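Local coordinates for FHA domain-containing protein DDL (Arabidopsis thaliana, PDB 3VPY), which probably recognises phosphothreonine on partner proteins, Dicer-like1 among them, through a cleft in its forkhead-associated (FHA) domain, at residues A[57-70]-A[82-96]. Residues are numbered along the deposited sequence; the frame is centred on the assembly and turned at random.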
# COMPACT_ATOMS: atom_id res chain seq x y z
N SER A 57 -0.11 -20.20 1.60
CA SER A 57 -0.26 -19.95 0.14
C SER A 57 0.62 -18.80 -0.34
O SER A 57 0.75 -18.56 -1.55
CB SER A 57 -1.72 -19.68 -0.23
OG SER A 57 -2.19 -18.50 0.38
N CYS A 58 1.20 -18.07 0.60
CA CYS A 58 1.98 -16.87 0.26
C CYS A 58 3.43 -17.17 -0.09
O CYS A 58 4.05 -18.06 0.49
CB CYS A 58 1.96 -15.89 1.42
SG CYS A 58 0.29 -15.23 1.71
N SER A 59 3.99 -16.41 -1.01
CA SER A 59 5.39 -16.61 -1.43
C SER A 59 6.34 -15.96 -0.43
O SER A 59 5.92 -15.10 0.37
CB SER A 59 5.59 -16.01 -2.83
OG SER A 59 4.65 -16.58 -3.78
N LYS A 60 7.61 -16.39 -0.44
CA LYS A 60 8.63 -15.86 0.48
C LYS A 60 8.73 -14.33 0.40
O LYS A 60 8.77 -13.62 1.42
CB LYS A 60 9.97 -16.51 0.15
CG LYS A 60 10.08 -17.96 0.61
CD LYS A 60 11.35 -18.59 0.09
CE LYS A 60 12.42 -18.58 1.14
NZ LYS A 60 13.42 -19.62 0.80
N GLN A 61 8.76 -13.83 -0.83
CA GLN A 61 8.65 -12.41 -1.13
C GLN A 61 7.50 -12.25 -2.13
O GLN A 61 7.61 -12.63 -3.31
CB GLN A 61 9.97 -11.88 -1.73
CG GLN A 61 11.18 -12.04 -0.83
CD GLN A 61 12.45 -11.44 -1.42
OE1 GLN A 61 12.42 -10.31 -1.91
NE2 GLN A 61 13.55 -12.17 -1.35
N HIS A 62 6.39 -11.71 -1.64
CA HIS A 62 5.12 -11.83 -2.34
C HIS A 62 4.79 -10.56 -3.09
O HIS A 62 4.51 -10.61 -4.28
CB HIS A 62 4.00 -12.14 -1.34
CG HIS A 62 2.80 -12.78 -1.96
ND1 HIS A 62 1.86 -12.11 -2.70
CD2 HIS A 62 2.39 -14.07 -1.92
CE1 HIS A 62 0.92 -12.95 -3.09
NE2 HIS A 62 1.22 -14.15 -2.63
N ALA A 63 4.81 -9.43 -2.40
CA ALA A 63 4.39 -8.15 -3.00
C ALA A 63 5.09 -7.03 -2.26
O ALA A 63 5.50 -7.20 -1.10
CB ALA A 63 2.90 -7.97 -2.89
N VAL A 64 5.23 -5.88 -2.91
CA VAL A 64 5.69 -4.67 -2.22
C VAL A 64 4.63 -3.56 -2.35
O VAL A 64 3.91 -3.48 -3.34
CB VAL A 64 7.09 -4.21 -2.76
CG1 VAL A 64 7.05 -3.78 -4.24
CG2 VAL A 64 7.66 -3.11 -1.91
N ILE A 65 4.51 -2.74 -1.32
CA ILE A 65 3.85 -1.44 -1.48
C ILE A 65 4.96 -0.40 -1.52
O ILE A 65 5.75 -0.27 -0.57
CB ILE A 65 2.81 -1.14 -0.38
CG1 ILE A 65 1.60 -2.06 -0.58
CG2 ILE A 65 2.37 0.34 -0.45
CD1 ILE A 65 0.51 -2.01 0.50
N GLN A 66 5.04 0.28 -2.67
CA GLN A 66 6.12 1.20 -2.99
C GLN A 66 5.54 2.59 -3.07
O GLN A 66 4.59 2.81 -3.84
CB GLN A 66 6.71 0.84 -4.35
CG GLN A 66 7.77 1.83 -4.81
CD GLN A 66 9.04 1.72 -4.00
OE1 GLN A 66 9.67 0.65 -3.96
NE2 GLN A 66 9.42 2.81 -3.33
N TYR A 67 6.06 3.51 -2.25
CA TYR A 67 5.71 4.93 -2.37
C TYR A 67 6.53 5.57 -3.46
O TYR A 67 7.72 5.32 -3.56
CB TYR A 67 5.87 5.65 -1.00
CG TYR A 67 4.78 5.22 -0.06
CD1 TYR A 67 3.51 5.77 -0.16
CD2 TYR A 67 4.99 4.21 0.87
CE1 TYR A 67 2.47 5.33 0.64
CE2 TYR A 67 3.95 3.77 1.70
CZ TYR A 67 2.70 4.35 1.58
OH TYR A 67 1.67 3.90 2.38
N ARG A 68 5.86 6.35 -4.32
CA ARG A 68 6.45 7.02 -5.48
C ARG A 68 6.01 8.48 -5.56
O ARG A 68 4.81 8.80 -5.42
CB ARG A 68 6.02 6.29 -6.77
CG ARG A 68 6.53 4.84 -6.87
CD ARG A 68 5.81 4.11 -8.00
NE ARG A 68 6.17 4.68 -9.30
CZ ARG A 68 5.39 4.66 -10.39
NH1 ARG A 68 4.18 4.13 -10.35
NH2 ARG A 68 5.81 5.23 -11.51
N GLU A 69 6.99 9.36 -5.78
CA GLU A 69 6.70 10.78 -5.98
C GLU A 69 6.29 10.99 -7.43
O GLU A 69 7.07 10.70 -8.36
CB GLU A 69 7.93 11.62 -5.63
CG GLU A 69 7.67 13.11 -5.51
CD GLU A 69 8.93 13.88 -5.14
OE1 GLU A 69 9.86 13.94 -5.96
OE2 GLU A 69 8.98 14.40 -4.01
N MSE A 70 5.08 11.51 -7.62
CA MSE A 70 4.52 11.75 -8.97
C MSE A 70 4.02 13.18 -9.07
O MSE A 70 3.89 13.86 -8.06
CB MSE A 70 3.33 10.82 -9.20
CG MSE A 70 3.57 9.37 -8.84
SE MSE A 70 4.87 8.54 -10.03
CE MSE A 70 3.76 8.38 -11.62
N GLN A 82 3.11 14.79 -5.43
CA GLN A 82 2.62 14.08 -4.27
C GLN A 82 3.32 12.74 -4.20
O GLN A 82 3.85 12.27 -5.20
CB GLN A 82 1.12 13.87 -4.39
CG GLN A 82 0.73 13.19 -5.69
CD GLN A 82 -0.76 13.19 -5.92
OE1 GLN A 82 -1.55 13.17 -4.98
NE2 GLN A 82 -1.15 13.20 -7.20
N VAL A 83 3.34 12.15 -3.02
CA VAL A 83 3.88 10.80 -2.87
C VAL A 83 2.72 9.87 -2.57
O VAL A 83 2.01 10.04 -1.55
CB VAL A 83 4.91 10.74 -1.74
CG1 VAL A 83 5.36 9.30 -1.49
CG2 VAL A 83 6.11 11.64 -2.06
N LYS A 84 2.58 8.83 -3.40
CA LYS A 84 1.41 7.95 -3.35
C LYS A 84 1.81 6.49 -3.31
O LYS A 84 2.88 6.14 -3.80
CB LYS A 84 0.52 8.19 -4.57
CG LYS A 84 0.01 9.62 -4.64
CD LYS A 84 -1.05 9.78 -5.70
CE LYS A 84 -0.44 9.66 -7.09
NZ LYS A 84 -1.48 9.66 -8.15
N PRO A 85 0.95 5.64 -2.72
CA PRO A 85 1.23 4.21 -2.61
C PRO A 85 0.90 3.46 -3.89
O PRO A 85 -0.16 3.70 -4.48
CB PRO A 85 0.29 3.75 -1.49
CG PRO A 85 -0.90 4.68 -1.59
CD PRO A 85 -0.34 6.02 -2.09
N TYR A 86 1.80 2.55 -4.28
CA TYR A 86 1.58 1.61 -5.41
C TYR A 86 1.90 0.21 -4.96
O TYR A 86 2.88 0.00 -4.25
CB TYR A 86 2.50 1.96 -6.60
CG TYR A 86 2.14 3.29 -7.16
CD1 TYR A 86 1.43 3.39 -8.36
CD2 TYR A 86 2.51 4.47 -6.50
CE1 TYR A 86 1.06 4.66 -8.86
CE2 TYR A 86 2.16 5.71 -6.97
CZ TYR A 86 1.43 5.81 -8.15
OH TYR A 86 1.10 7.06 -8.59
N ILE A 87 1.10 -0.77 -5.36
CA ILE A 87 1.43 -2.16 -5.01
C ILE A 87 2.04 -2.84 -6.23
O ILE A 87 1.67 -2.52 -7.37
CB ILE A 87 0.20 -2.93 -4.46
CG1 ILE A 87 0.59 -4.28 -3.86
CG2 ILE A 87 -0.88 -3.11 -5.56
CD1 ILE A 87 -0.47 -4.86 -2.97
N MSE A 88 2.96 -3.78 -6.01
CA MSE A 88 3.51 -4.58 -7.09
C MSE A 88 3.65 -6.02 -6.61
O MSE A 88 4.28 -6.27 -5.57
CB MSE A 88 4.87 -4.03 -7.56
CG MSE A 88 5.44 -4.85 -8.68
SE MSE A 88 7.12 -4.15 -9.41
CE MSE A 88 6.49 -2.77 -10.59
N ASP A 89 3.05 -6.94 -7.36
CA ASP A 89 3.21 -8.35 -7.07
C ASP A 89 4.54 -8.83 -7.67
O ASP A 89 4.89 -8.47 -8.80
CB ASP A 89 2.05 -9.16 -7.62
CG ASP A 89 2.25 -10.64 -7.42
OD1 ASP A 89 1.76 -11.16 -6.40
OD2 ASP A 89 2.92 -11.27 -8.24
N LEU A 90 5.25 -9.68 -6.93
CA LEU A 90 6.60 -10.05 -7.33
C LEU A 90 6.63 -11.39 -8.06
O LEU A 90 7.61 -12.14 -7.95
CB LEU A 90 7.56 -10.04 -6.13
CG LEU A 90 7.59 -8.72 -5.35
CD1 LEU A 90 8.42 -8.83 -4.08
CD2 LEU A 90 8.15 -7.62 -6.22
N GLY A 91 5.57 -11.67 -8.80
CA GLY A 91 5.45 -12.95 -9.51
C GLY A 91 5.09 -14.14 -8.63
O GLY A 91 5.62 -15.26 -8.81
N SER A 92 4.20 -13.90 -7.67
CA SER A 92 3.78 -14.93 -6.74
C SER A 92 2.93 -15.98 -7.44
O SER A 92 2.17 -15.66 -8.35
CB SER A 92 2.98 -14.27 -5.60
OG SER A 92 1.74 -13.79 -6.09
N THR A 93 3.04 -17.23 -7.02
CA THR A 93 2.22 -18.26 -7.62
C THR A 93 0.73 -17.98 -7.42
O THR A 93 -0.07 -18.13 -8.34
CB THR A 93 2.62 -19.64 -7.08
OG1 THR A 93 3.88 -19.98 -7.67
CG2 THR A 93 1.61 -20.70 -7.51
N ASN A 94 0.36 -17.56 -6.22
CA ASN A 94 -1.04 -17.46 -5.84
C ASN A 94 -1.62 -16.06 -5.92
O ASN A 94 -2.78 -15.85 -5.55
CB ASN A 94 -1.23 -18.14 -4.47
CG ASN A 94 -0.95 -19.62 -4.57
OD1 ASN A 94 -0.24 -20.22 -3.73
ND2 ASN A 94 -1.43 -20.21 -5.64
N LYS A 95 -0.82 -15.11 -6.40
CA LYS A 95 -1.32 -13.79 -6.83
C LYS A 95 -1.55 -12.79 -5.70
O LYS A 95 -1.55 -13.14 -4.51
CB LYS A 95 -2.59 -13.91 -7.69
CG LYS A 95 -2.49 -14.92 -8.86
CD LYS A 95 -3.64 -14.77 -9.83
CE LYS A 95 -3.67 -15.89 -10.87
NZ LYS A 95 -5.04 -16.03 -11.42
N THR A 96 -1.72 -11.53 -6.09
CA THR A 96 -2.10 -10.47 -5.16
C THR A 96 -3.38 -9.87 -5.70
O THR A 96 -3.47 -9.61 -6.90
CB THR A 96 -1.01 -9.38 -5.10
OG1 THR A 96 0.17 -9.95 -4.51
CG2 THR A 96 -1.46 -8.17 -4.24
O HOH W 1 1.90 -17.36 -3.71
O HOH W 2 5.53 -18.10 -5.72
O HOH W 3 7.47 -14.17 -5.58
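One face of the His-62 ring is met by Ser-92, whose CB sits 3.5 Å from the ring centroid in a CH-pi contact, while ND1 gives a weak hydrogen bond to Thr-96 OG1 at the ring edge. CG of His-62 stands anti to the backbone N (chi1 -158°), which swings the imidazole against the loop 90-95. Asp-89 organises that loop: its OD1 accepts from Ser-92 OG (2.6 Å) on the syn lone pair and from Thr-96 OG1 (2.8 Å) on the anti one, and OD2 takes Ser-92 N in an Asx motif. Replacing Asp-89 by an alanine would probably leave both hydroxyls without their acceptor and let the serine drift off the imidazole. Beyond the loops, strands 63-70 and 82-89 pair as an antiparallel beta hairpin of the FHA domain. Ile-65 and Ile-87, branched and apolar, suit the buried face turned to the second sheet. On the other face, the Arg-68 guanidinium stands steeply to the Tyr-86 ring, planes 64° apart, and brings NH1 over it towards the rim, a cation-pi contact with CZ 4.5 Å from the centroid; NE forms a salt bridge with Glu-9. Asp-89 thus shapes its own loop and sets Ser-92 and Thr-96 for His-62, where loops probably border the phosphothreonine cleft.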